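Cell division control protein 73 (Saccharomyces cerevisiae, PDB 3V46) forms part of the PAF1 complex in RNA polymerase II transcription elongation, and its Ras-like C-terminal domain promotes association of that complex with chromatin. Local coordinates at residues V29-Q34 against S39-P44; V89-T94 against Q109-R114; V139-N144 against V150-Y155. All coordinates share one frame; numbering follows the deposited sequence.

Contact 1. Residues V29-Q34 against S39-P44; sequences VANIKQ and SKYVNP
Asn31, just before helix 32-38, and Gln34 in its first turn meet the loop 39-44 that follows the same helix, a polar contact at the surface of the domain. The amide of Asn31 carries it: ND2 donates to Val42 O at 2.8 Å, with an N-H...O angle of 174°, and the acceptor lies in the amide plane. CG stands between the backbone N and carbonyl carbon (chi1 71°), which lays the amide alongside the Pro44 ring, with ND2 3.7 Å from Pro44 CD. ND2 also donates to Ile26 O and OD1 accepts from Thr28 N, so both ends of the amide are engaged and its flip is fixed. Replacing Asn31 by an alanine is likely to leave Val42 O without this donor and open a gap beside Pro44. A water gives hydrogens to Asn31 O and Lys40 O and accepts one from Val42 N, bridging the two backbones. Lys40 N donates to Gln34 O at 3.1 Å, from above the carbonyl plane, while Gln34 OE1 lies 3.3 Å from Val42 CG2. Ser39 leaves the helix with positive phi (55°), and Lys40 N returns the loop along it, a helix C-terminal turn in this Ras-like domain.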
# COMPACT_ATOMS: atom_id res chain seq x y z
N VAL A 29 -3.54 4.20 7.18
CA VAL A 29 -2.87 3.48 8.28
C VAL A 29 -3.85 3.13 9.40
O VAL A 29 -3.58 2.22 10.18
CB VAL A 29 -1.66 4.24 8.90
CG1 VAL A 29 -0.49 4.24 7.95
CG2 VAL A 29 -2.05 5.67 9.32
N ALA A 30 -4.98 3.83 9.49
CA ALA A 30 -5.92 3.58 10.58
C ALA A 30 -6.69 2.28 10.41
O ALA A 30 -7.11 1.69 11.41
CB ALA A 30 -6.87 4.75 10.76
N ASN A 31 -6.89 1.83 9.17
CA ASN A 31 -7.68 0.62 8.93
C ASN A 31 -6.95 -0.48 8.18
O ASN A 31 -7.52 -1.53 7.89
CB ASN A 31 -9.02 0.94 8.24
CG ASN A 31 -8.85 1.36 6.79
OD1 ASN A 31 -7.75 1.63 6.33
ND2 ASN A 31 -9.96 1.44 6.07
N ILE A 32 -5.68 -0.27 7.88
CA ILE A 32 -4.95 -1.21 7.06
C ILE A 32 -4.66 -2.53 7.77
O ILE A 32 -4.65 -3.57 7.14
CB ILE A 32 -3.64 -0.59 6.50
CG1 ILE A 32 -3.06 -1.45 5.38
CG2 ILE A 32 -2.62 -0.38 7.62
CD1 ILE A 32 -3.91 -1.52 4.13
N LYS A 33 -4.43 -2.51 9.07
CA LYS A 33 -4.17 -3.75 9.78
C LYS A 33 -5.42 -4.63 9.78
O LYS A 33 -5.34 -5.83 9.50
CB LYS A 33 -3.69 -3.46 11.20
CG LYS A 33 -3.28 -4.69 11.97
CD LYS A 33 -2.78 -4.31 13.36
CE LYS A 33 -1.67 -3.29 13.30
NZ LYS A 33 -1.03 -3.12 14.64
N GLN A 34 -6.57 -4.05 10.10
CA GLN A 34 -7.81 -4.82 10.10
C GLN A 34 -8.03 -5.44 8.71
O GLN A 34 -8.44 -6.59 8.58
CB GLN A 34 -9.00 -3.94 10.45
CG GLN A 34 -8.95 -3.38 11.86
CD GLN A 34 -10.32 -3.31 12.51
OE1 GLN A 34 -11.33 -3.71 11.93
NE2 GLN A 34 -10.36 -2.79 13.74
N SER A 39 -8.88 -9.41 7.11
CA SER A 39 -9.72 -9.37 5.92
C SER A 39 -11.03 -8.71 6.27
O SER A 39 -12.10 -9.11 5.81
CB SER A 39 -9.95 -10.77 5.36
OG SER A 39 -8.72 -11.40 5.07
N LYS A 40 -10.94 -7.67 7.10
CA LYS A 40 -12.11 -6.95 7.55
C LYS A 40 -11.97 -5.50 7.14
O LYS A 40 -11.10 -4.80 7.63
CB LYS A 40 -12.26 -7.06 9.07
CG LYS A 40 -12.63 -8.47 9.54
CD LYS A 40 -12.79 -8.55 11.05
CE LYS A 40 -13.19 -9.96 11.49
NZ LYS A 40 -12.28 -11.01 10.94
N TYR A 41 -12.81 -5.07 6.21
CA TYR A 41 -12.82 -3.68 5.79
C TYR A 41 -13.71 -2.81 6.69
O TYR A 41 -14.89 -3.11 6.90
CB TYR A 41 -13.27 -3.51 4.33
CG TYR A 41 -13.24 -2.05 4.01
CD1 TYR A 41 -12.05 -1.42 3.71
CD2 TYR A 41 -14.39 -1.26 4.12
CE1 TYR A 41 -11.99 -0.09 3.49
CE2 TYR A 41 -14.33 0.10 3.89
CZ TYR A 41 -13.12 0.67 3.59
OH TYR A 41 -13.05 2.01 3.38
N VAL A 42 -13.14 -1.71 7.19
CA VAL A 42 -13.86 -0.77 8.05
C VAL A 42 -13.54 0.65 7.60
O VAL A 42 -12.41 0.96 7.30
CB VAL A 42 -13.41 -0.91 9.52
CG1 VAL A 42 -14.13 0.09 10.40
CG2 VAL A 42 -13.65 -2.34 10.00
N ASN A 43 -14.56 1.51 7.57
CA ASN A 43 -14.39 2.93 7.30
C ASN A 43 -13.30 3.51 8.20
O ASN A 43 -13.39 3.41 9.41
CB ASN A 43 -15.71 3.65 7.56
CG ASN A 43 -15.70 5.12 7.14
OD1 ASN A 43 -14.68 5.80 7.22
ND2 ASN A 43 -16.85 5.61 6.71
N PRO A 44 -12.27 4.14 7.60
CA PRO A 44 -11.12 4.56 8.41
C PRO A 44 -11.42 5.68 9.40
O PRO A 44 -10.70 5.85 10.38
CB PRO A 44 -10.12 5.04 7.36
CG PRO A 44 -10.95 5.40 6.18
CD PRO A 44 -12.08 4.44 6.17
O HOH W 1 -10.19 -2.12 7.40

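Contact 2. Residues V89-T94 against Q109-R114; sequences VAIFTT and QELFQR
Ile91 of strand 88-92 and Thr93, two residues on, face Leu111 and Phe112 of helix 108-114 in a buried contact whose nearest CA atoms, those of Ile91 and Phe112, are 8.6 Å apart. The aliphatic part is an approach tip to tip: Ile91 CD1 lies 3.6 Å from Leu111 CD1 and 3.8 Å from Leu111 CD2, so the methyl sits against both prongs of the leucine fork. Two extended torsions bring these ends together. Leu111 holds CG opposite its backbone N (chi1 179°), and Ile91 sets CD1 anti to CA (chi2 173°), extending the branch toward the leucine.

The aromatic part is made by the Phe112 ring. Ile91 CB stands at its edge, near the ring plane, 4.3 Å from Phe112 CE1, while Thr93 CG2 meets the ring corner obliquely, 3.5 Å from Phe112 CZ. Within the helix, Leu111 CD2 lies 3.9 Å above one face of the same ring, offset toward its rim, and Phe100 meets the ring edge-to-face.

Polar groups are served elsewhere. Thr93 gives its methyl to the ring, whereas its OG1 is hydrogen-bonded to Tyr118 O on the neighbouring strand 116-122; Phe112 O is bonded to Asn135 ND2. The backbone of Ile91 pairs with Lys116 and Tyr118, where strands 88-92 and 116-122 run parallel within the mixed sheet.

These elements belong to the beta-alpha-beta unit of strand 88-92, helix 108-114 and strand 116-122. No hydrogen bond joins the two segments, so between them the contact is van der Waals and apolar, methyl on methyl and aliphatic carbon on ring edge.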
# COMPACT_ATOMS: atom_id res chain seq x y z
N VAL A 89 8.58 -0.99 -1.13
CA VAL A 89 8.17 -2.10 -2.00
C VAL A 89 6.75 -1.94 -2.54
O VAL A 89 6.37 -2.59 -3.50
CB VAL A 89 8.29 -3.47 -1.28
CG1 VAL A 89 9.73 -3.76 -0.91
CG2 VAL A 89 7.40 -3.53 -0.06
N ALA A 90 5.96 -1.07 -1.92
CA ALA A 90 4.61 -0.80 -2.40
C ALA A 90 4.19 0.59 -1.98
O ALA A 90 4.56 1.07 -0.90
CB ALA A 90 3.63 -1.83 -1.87
N ILE A 91 3.40 1.22 -2.85
CA ILE A 91 2.87 2.55 -2.63
C ILE A 91 1.38 2.53 -2.94
O ILE A 91 0.97 2.19 -4.05
CB ILE A 91 3.58 3.58 -3.53
CG1 ILE A 91 5.09 3.61 -3.20
CG2 ILE A 91 2.97 4.97 -3.35
CD1 ILE A 91 5.91 4.46 -4.12
N PHE A 92 0.57 2.86 -1.93
CA PHE A 92 -0.84 3.07 -2.13
C PHE A 92 -1.03 4.52 -2.53
O PHE A 92 -0.50 5.42 -1.88
CB PHE A 92 -1.64 2.79 -0.85
CG PHE A 92 -1.74 1.33 -0.50
CD1 PHE A 92 -0.67 0.47 -0.65
CD2 PHE A 92 -2.91 0.82 0.00
CE1 PHE A 92 -0.79 -0.87 -0.30
CE2 PHE A 92 -3.02 -0.51 0.35
CZ PHE A 92 -1.96 -1.35 0.21
N THR A 93 -1.82 4.75 -3.58
CA THR A 93 -1.99 6.10 -4.10
C THR A 93 -3.35 6.70 -3.79
O THR A 93 -4.37 6.01 -3.76
CB THR A 93 -1.80 6.13 -5.63
OG1 THR A 93 -2.77 5.27 -6.24
CG2 THR A 93 -0.42 5.67 -6.01
N THR A 94 -3.34 8.01 -3.57
CA THR A 94 -4.53 8.76 -3.23
C THR A 94 -5.23 9.21 -4.48
O THR A 94 -6.42 9.51 -4.47
CB THR A 94 -4.18 10.03 -2.44
OG1 THR A 94 -3.34 10.86 -3.25
CG2 THR A 94 -3.46 9.68 -1.15
N GLN A 109 5.78 8.09 -13.62
CA GLN A 109 6.35 7.18 -14.60
C GLN A 109 7.59 6.47 -14.06
O GLN A 109 7.68 5.24 -14.13
CB GLN A 109 6.66 7.91 -15.91
CG GLN A 109 7.26 7.01 -16.98
CD GLN A 109 7.05 7.53 -18.39
OE1 GLN A 109 7.09 8.74 -18.63
NE2 GLN A 109 6.81 6.62 -19.33
N GLU A 110 8.55 7.21 -13.52
CA GLU A 110 9.75 6.58 -12.96
C GLU A 110 9.41 5.80 -11.70
O GLU A 110 9.86 4.67 -11.52
CB GLU A 110 10.86 7.58 -12.66
CG GLU A 110 12.11 6.91 -12.08
CD GLU A 110 13.30 7.86 -11.93
OE1 GLU A 110 13.07 9.08 -11.80
OE2 GLU A 110 14.46 7.38 -11.94
N LEU A 111 8.63 6.41 -10.81
CA LEU A 111 8.30 5.80 -9.54
C LEU A 111 7.66 4.43 -9.71
O LEU A 111 8.05 3.47 -9.05
CB LEU A 111 7.37 6.73 -8.74
CG LEU A 111 6.90 6.22 -7.38
CD1 LEU A 111 8.09 6.06 -6.44
CD2 LEU A 111 5.87 7.18 -6.80
N PHE A 112 6.66 4.33 -10.58
CA PHE A 112 5.91 3.08 -10.70
C PHE A 112 6.55 2.07 -11.64
O PHE A 112 6.07 0.95 -11.79
CB PHE A 112 4.45 3.37 -11.06
CG PHE A 112 3.72 4.13 -9.99
CD1 PHE A 112 3.76 3.70 -8.68
CD2 PHE A 112 3.04 5.30 -10.28
CE1 PHE A 112 3.13 4.40 -7.69
CE2 PHE A 112 2.40 6.01 -9.29
CZ PHE A 112 2.45 5.56 -7.99
N GLN A 113 7.67 2.46 -12.24
CA GLN A 113 8.49 1.53 -12.97
C GLN A 113 9.35 0.72 -12.00
O GLN A 113 9.75 -0.40 -12.30
CB GLN A 113 9.39 2.26 -13.97
CG GLN A 113 8.73 2.52 -15.30
CD GLN A 113 9.70 3.07 -16.33
OE1 GLN A 113 9.91 4.28 -16.43
NE2 GLN A 113 10.31 2.18 -17.11
N ARG A 114 9.62 1.28 -10.83
CA ARG A 114 10.51 0.60 -9.90
C ARG A 114 9.91 0.29 -8.53
O ARG A 114 10.51 -0.47 -7.77
CB ARG A 114 11.80 1.41 -9.74
CG ARG A 114 11.62 2.79 -9.17
CD ARG A 114 12.95 3.53 -9.21
NE ARG A 114 13.95 2.83 -8.42
CZ ARG A 114 15.26 2.81 -8.69
NH1 ARG A 114 15.75 3.46 -9.74
NH2 ARG A 114 16.07 2.14 -7.89

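Contact 3. Residues V139-N144 against V150-Y155; sequences VELDKN and VEVVRY
Helix 149-166 packs against strand 136-141, the outermost strand at its end of the mixed sheet, and Val152 is the helix residue that makes the contact with Val139 and Leu141. The strand and helix segments run nearly antiparallel, at 158°, with their axes 9.8 Å apart at closest approach. Val152 CG1 does most of the touching: it lies 3.8 Å from Val139 CG1 and 3.7 Å from Leu141 CD2, so that one methyl touches both strand side chains. Val139 and Val152 point opposite ways and overlap along their sides; in Val152, CG1 stands anti to the backbone N (chi1 171°), which directs it at the strand residues. The other methyl, Val152 CG2, rests 4.0 Å from Glu140 O, a van der Waals touch on the strand backbone. This is helix-on-sheet packing in the Ras-like fold, and Phe35 of helix 32-38 also touches both Leu141 and Val152, joining a second helix to the cluster. Strand 136-141 is itself bound to strand 116-122, through backbone bonds of Val139 to Tyr119 and His121. Farther down the helix, Tyr155 OH is hydrogen-bonded to Glu137 OE1.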
# COMPACT_ATOMS: atom_id res chain seq x y z
N VAL A 139 -7.68 -1.68 -7.64
CA VAL A 139 -8.35 -2.73 -6.90
C VAL A 139 -9.68 -2.21 -6.35
O VAL A 139 -9.71 -1.17 -5.68
CB VAL A 139 -7.46 -3.22 -5.74
CG1 VAL A 139 -8.13 -4.35 -4.98
CG2 VAL A 139 -6.10 -3.66 -6.27
N GLU A 140 -10.76 -2.93 -6.64
CA GLU A 140 -12.10 -2.51 -6.22
C GLU A 140 -12.57 -3.23 -4.96
O GLU A 140 -12.31 -4.42 -4.77
CB GLU A 140 -13.12 -2.75 -7.34
CG GLU A 140 -13.01 -1.75 -8.48
CD GLU A 140 -14.06 -1.95 -9.57
OE1 GLU A 140 -13.89 -1.36 -10.66
OE2 GLU A 140 -15.04 -2.68 -9.35
N LEU A 141 -13.23 -2.48 -4.09
CA LEU A 141 -13.94 -3.03 -2.94
C LEU A 141 -15.41 -2.66 -3.06
O LEU A 141 -15.74 -1.57 -3.56
CB LEU A 141 -13.39 -2.45 -1.63
CG LEU A 141 -11.94 -2.78 -1.28
CD1 LEU A 141 -11.56 -2.05 -0.00
CD2 LEU A 141 -11.76 -4.27 -1.13
N ASP A 142 -16.30 -3.54 -2.63
CA ASP A 142 -17.73 -3.23 -2.59
C ASP A 142 -17.98 -2.20 -1.49
O ASP A 142 -17.41 -2.30 -0.41
CB ASP A 142 -18.56 -4.48 -2.29
CG ASP A 142 -18.66 -5.44 -3.47
OD1 ASP A 142 -18.46 -5.03 -4.63
OD2 ASP A 142 -18.99 -6.63 -3.22
N LYS A 143 -18.83 -1.23 -1.75
CA LYS A 143 -19.17 -0.24 -0.74
C LYS A 143 -19.93 -0.88 0.42
O LYS A 143 -19.68 -0.55 1.57
CB LYS A 143 -20.02 0.88 -1.35
CG LYS A 143 -19.33 1.61 -2.49
CD LYS A 143 -20.15 2.81 -2.97
CE LYS A 143 -19.43 3.54 -4.09
NZ LYS A 143 -20.33 4.45 -4.85
N ASN A 144 -20.85 -1.79 0.12
CA ASN A 144 -21.80 -2.28 1.12
C ASN A 144 -21.87 -3.79 1.30
O ASN A 144 -22.71 -4.30 2.04
CB ASN A 144 -23.21 -1.76 0.80
CG ASN A 144 -23.23 -0.28 0.48
OD1 ASN A 144 -22.99 0.56 1.35
ND2 ASN A 144 -23.51 0.05 -0.78
N VAL A 150 -12.22 -11.25 1.70
CA VAL A 150 -11.25 -12.31 1.94
C VAL A 150 -10.42 -12.57 0.68
O VAL A 150 -9.20 -12.73 0.76
CB VAL A 150 -11.94 -13.61 2.40
CG1 VAL A 150 -11.05 -14.81 2.14
CG2 VAL A 150 -12.29 -13.51 3.87
N GLU A 151 -11.09 -12.60 -0.46
CA GLU A 151 -10.42 -12.89 -1.72
C GLU A 151 -9.58 -11.70 -2.18
O GLU A 151 -8.48 -11.87 -2.70
CB GLU A 151 -11.43 -13.28 -2.80
CG GLU A 151 -10.86 -13.34 -4.22
CD GLU A 151 -9.93 -14.52 -4.44
OE1 GLU A 151 -9.86 -15.41 -3.57
OE2 GLU A 151 -9.26 -14.55 -5.50
N VAL A 152 -10.10 -10.48 -1.97
CA VAL A 152 -9.34 -9.28 -2.33
C VAL A 152 -8.04 -9.26 -1.54
O VAL A 152 -6.97 -8.99 -2.08
CB VAL A 152 -10.14 -7.99 -2.07
CG1 VAL A 152 -9.25 -6.77 -2.24
CG2 VAL A 152 -11.31 -7.90 -3.02
N VAL A 153 -8.11 -9.56 -0.25
CA VAL A 153 -6.92 -9.53 0.58
C VAL A 153 -5.94 -10.65 0.22
O VAL A 153 -4.73 -10.43 0.19
CB VAL A 153 -7.29 -9.55 2.07
CG1 VAL A 153 -6.06 -9.68 2.94
CG2 VAL A 153 -8.07 -8.28 2.41
N ARG A 154 -6.46 -11.84 -0.07
CA ARG A 154 -5.61 -12.95 -0.48
C ARG A 154 -4.88 -12.56 -1.76
O ARG A 154 -3.67 -12.77 -1.90
CB ARG A 154 -6.42 -14.23 -0.70
CG ARG A 154 -5.60 -15.39 -1.22
CD ARG A 154 -6.46 -16.63 -1.47
NE ARG A 154 -7.10 -17.12 -0.25
CZ ARG A 154 -8.41 -17.05 -0.00
NH1 ARG A 154 -9.25 -16.53 -0.90
NH2 ARG A 154 -8.89 -17.53 1.14
N TYR A 155 -5.61 -11.96 -2.68
CA TYR A 155 -5.02 -11.53 -3.93
C TYR A 155 -3.99 -10.43 -3.72
O TYR A 155 -2.94 -10.41 -4.36
CB TYR A 155 -6.09 -11.04 -4.90
CG TYR A 155 -5.46 -10.45 -6.13
CD1 TYR A 155 -4.95 -11.25 -7.13
CD2 TYR A 155 -5.31 -9.08 -6.24
CE1 TYR A 155 -4.34 -10.70 -8.23
CE2 TYR A 155 -4.71 -8.53 -7.33
CZ TYR A 155 -4.22 -9.34 -8.33
OH TYR A 155 -3.60 -8.77 -9.43

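The three contacts follow one another along the chain, each closing before the next opens, and all lie in the Ras-like C-terminal domain. Contacts 2 and 3 both reach the mixed sheet, through strands 88-92 and 136-141, which flank strand 116-122; their centres are about 20 Å apart and they do not touch. Contact 1 has its centre about 12 Å from that of contact 3, and the two meet by packing: Tyr41 CD1 is 3.8 Å from Leu141 CD1, and Ser39 touches Val150 and Val153. Helices 32-38 and 149-166 pack on one face of the sheet and helix 108-114 on the other, since Ile91 points toward helix 108-114 whereas the oppositely directed Phe92 meets Ile32. Contact 2 and contacts 1 and 3 thus cover the two faces of the core.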